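Local coordinates for cytochrome c family protein (PDB 3OUQ) that probably carries electrons along a chain of covalently bound c-type hemes, this piece being the N-terminal six-heme part of a dodecaheme cytochrome, at residues A140-D144 / K145-T149. Residues are numbered along the deposited sequence; the frame is centred on the assembly and turned at random.
Sequences ACHND and KMAFT. With HEC (heme c), chain F.
From the heme-binding C141 and H142 the chain of 140-144 turns back on itself through 145-149, tied by backbone hydrogen bonds from A147 N to C141 O (2.7 Å) and from D144 N to A147 O. C141 and H142 close a CXXCH motif, the signature of c-type cytochromes: C141 SG is joined covalently to CAC of the heme. H142 NE2 binds the heme FE, the iron, at 2.0 Å. The other imidazole nitrogen, H142 ND1, donates to F148 O (2.9 Å), which lies in the ring plane and offers a lone pair; this bond limits rotation of the ligand and is likely to make it a somewhat stronger electron donor. A147 CB sits over one face of the imidazole, a CH-pi contact. F148 presents its own face to the H142 edge, a tilted edge-to-face pair with planes at 55°, and F148 CE2 comes within 3.6 Å of heme CAA. Cutting F148 back to an alanine is likely to leave the H142 edge without its aromatic partner and open a gap beside heme CAA. At the turn, N143 OD1 accepts a hydrogen bond from K145 N (3.0 Å) and a weak one from M146 N; chi1 43° sets CG between backbone N and carbonyl carbon and brings OD1 back to these two N-H groups. D144 OD2 receives T149 N from above the carboxylate plane. The loop lies between helices 129-133 and 154-157, F148 packing on K156 and C157 of the latter, while H104, from helix 101-104, supplies the second axial ligand.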
loop_
_atom_site.group_PDB
_atom_site.type_symbol
_atom_site.label_atom_id
_atom_site.label_comp_id
_atom_site.label_asym_id
_atom_site.label_seq_id
_atom_site.Cartn_x
_atom_site.Cartn_y
_atom_site.Cartn_z
ATOM N N ALA A 140 2.039 9.577 -13.041
ATOM C CA ALA A 140 2.767 10.438 -12.124
ATOM C C ALA A 140 4.289 10.329 -12.330
ATOM O O ALA A 140 5.033 11.201 -11.893
ATOM C CB ALA A 140 2.403 10.100 -10.703
ATOM N N CYS A 141 4.754 9.276 -13.000
ATOM C CA CYS A 141 6.192 9.114 -13.236
ATOM C C CYS A 141 6.550 8.748 -14.664
ATOM O O CYS A 141 7.684 8.945 -15.086
ATOM C CB CYS A 141 6.777 8.027 -12.349
ATOM S SG CYS A 141 6.347 8.136 -10.591
ATOM N N HIS A 142 5.598 8.171 -15.390
ATOM C CA HIS A 142 5.823 7.772 -16.777
ATOM C C HIS A 142 5.356 8.899 -17.684
ATOM O O HIS A 142 4.285 8.837 -18.284
ATOM C CB HIS A 142 5.067 6.475 -17.058
ATOM C CG HIS A 142 5.740 5.263 -16.492
ATOM N ND1 HIS A 142 6.792 4.611 -17.099
ATOM C CD2 HIS A 142 5.545 4.624 -15.312
ATOM C CE1 HIS A 142 7.195 3.627 -16.290
ATOM N NE2 HIS A 142 6.471 3.593 -15.190
ATOM N N ASN A 143 6.186 9.931 -17.778
ATOM C CA ASN A 143 5.874 11.120 -18.559
ATOM C C ASN A 143 7.072 11.641 -19.354
ATOM O O ASN A 143 7.086 12.793 -19.776
ATOM C CB ASN A 143 5.402 12.199 -17.598
ATOM C CG ASN A 143 6.266 12.265 -16.351
ATOM O OD1 ASN A 143 7.480 12.451 -16.434
ATOM N ND2 ASN A 143 5.644 12.094 -15.190
ATOM N N ASP A 144 8.068 10.785 -19.550
ATOM C CA ASP A 144 9.291 11.131 -20.274
ATOM C C ASP A 144 10.277 11.974 -19.473
ATOM O O ASP A 144 11.376 12.260 -19.948
ATOM C CB ASP A 144 8.965 11.813 -21.596
ATOM C CG ASP A 144 8.657 10.818 -22.690
ATOM O OD1 ASP A 144 8.025 11.221 -23.688
ATOM O OD2 ASP A 144 9.056 9.636 -22.555
ATOM N N LYS A 145 9.885 12.378 -18.267
ATOM C CA LYS A 145 10.785 13.123 -17.398
ATOM C C LYS A 145 11.392 12.023 -16.540
ATOM O O LYS A 145 12.530 11.604 -16.740
ATOM C CB LYS A 145 10.029 14.086 -16.477
ATOM C CG LYS A 145 9.049 15.037 -17.155
ATOM C CD LYS A 145 8.261 15.821 -16.106
ATOM C CE LYS A 145 7.052 16.524 -16.709
ATOM N NZ LYS A 145 6.121 17.040 -15.655
ATOM N N MET A 146 10.590 11.538 -15.602
ATOM C CA MET A 146 10.990 10.485 -14.677
ATOM C C MET A 146 11.239 9.154 -15.384
ATOM O O MET A 146 12.353 8.633 -15.376
ATOM C CB MET A 146 9.896 10.314 -13.621
ATOM C CG MET A 146 10.369 10.444 -12.188
ATOM S SD MET A 146 10.542 8.843 -11.404
ATOM C CE MET A 146 11.990 8.243 -12.274
ATOM N N ALA A 147 10.188 8.609 -15.990
ATOM C CA ALA A 147 10.270 7.339 -16.700
ATOM C C ALA A 147 9.617 7.476 -18.069
ATOM O O ALA A 147 8.949 8.474 -18.342
ATOM C CB ALA A 147 9.580 6.258 -15.900
ATOM N N PHE A 148 9.795 6.469 -18.922
ATOM C CA PHE A 148 9.226 6.527 -20.257
ATOM C C PHE A 148 7.752 6.890 -20.242
ATOM O O PHE A 148 6.981 6.404 -19.411
ATOM C CB PHE A 148 9.470 5.218 -21.010
ATOM C CG PHE A 148 8.890 4.000 -20.356
ATOM C CD1 PHE A 148 7.527 3.725 -20.434
ATOM C CD2 PHE A 148 9.724 3.074 -19.736
ATOM C CE1 PHE A 148 7.004 2.541 -19.910
ATOM C CE2 PHE A 148 9.214 1.891 -19.212
ATOM C CZ PHE A 148 7.850 1.624 -19.302
ATOM N N THR A 149 7.373 7.767 -21.166
ATOM C CA THR A 149 6.006 8.245 -21.261
ATOM C C THR A 149 4.970 7.150 -21.452
ATOM O O THR A 149 5.240 6.089 -22.006
ATOM C CB THR A 149 5.844 9.285 -22.406
ATOM O OG1 THR A 149 4.554 9.898 -22.314
ATOM C CG2 THR A 149 5.970 8.620 -23.773
HETATM FE FE HEC F . 6.957 2.254 -13.752
HETATM C CHA HEC F . 9.857 1.265 -15.152
HETATM C CHB HEC F . 5.262 -0.111 -15.541
HETATM C CHC HEC F . 4.088 3.106 -12.105
HETATM C CHD HEC F . 8.643 4.693 -12.059
HETATM N NA HEC F . 7.442 0.879 -15.083
HETATM C C1A HEC F . 8.704 0.581 -15.517
HETATM C C2A HEC F . 8.688 -0.484 -16.488
HETATM C C3A HEC F . 7.392 -0.874 -16.621
HETATM C C4A HEC F . 6.621 -0.007 -15.749
HETATM C CMA HEC F . 6.864 -1.999 -17.511
HETATM C CAA HEC F . 9.912 -1.022 -17.224
HETATM C CBA HEC F . 10.217 -2.357 -16.578
HETATM C CGA HEC F . 11.435 -3.020 -17.169
HETATM O O1A HEC F . 11.590 -2.953 -18.409
HETATM O O2A HEC F . 12.226 -3.614 -16.399
HETATM N NB HEC F . 5.107 1.615 -13.777
HETATM C C1B HEC F . 4.562 0.665 -14.624
HETATM C C2B HEC F . 3.129 0.550 -14.415
HETATM C C3B HEC F . 2.798 1.447 -13.460
HETATM C C4B HEC F . 4.041 2.081 -13.039
HETATM C CMB HEC F . 2.190 -0.470 -15.049
HETATM C CAB HEC F . 1.394 1.758 -12.939
HETATM C CBB HEC F . 0.628 0.649 -12.264
HETATM N NC HEC F . 6.481 3.591 -12.385
HETATM C C1C HEC F . 5.225 3.842 -11.825
HETATM C C2C HEC F . 5.282 5.031 -10.967
HETATM C C3C HEC F . 6.573 5.440 -10.976
HETATM C C4C HEC F . 7.304 4.554 -11.821
HETATM C CMC HEC F . 4.119 5.648 -10.207
HETATM C CAC HEC F . 7.216 6.594 -10.270
HETATM C CBC HEC F . 7.295 6.388 -8.774
HETATM N ND HEC F . 8.814 2.908 -13.686
HETATM C C1D HEC F . 9.345 3.933 -12.940
HETATM C C2D HEC F . 10.789 4.034 -13.105
HETATM C C3D HEC F . 11.140 3.122 -14.024
HETATM C C4D HEC F . 9.912 2.376 -14.337
HETATM C CMD HEC F . 11.745 4.894 -12.295
HETATM C CAD HEC F . 12.503 3.043 -14.677
HETATM C CBD HEC F . 12.422 3.332 -16.172
HETATM C CGD HEC F . 13.788 3.387 -16.840
HETATM O O1D HEC F . 14.584 4.293 -16.495
HETATM O O2D HEC F . 14.064 2.526 -17.709
#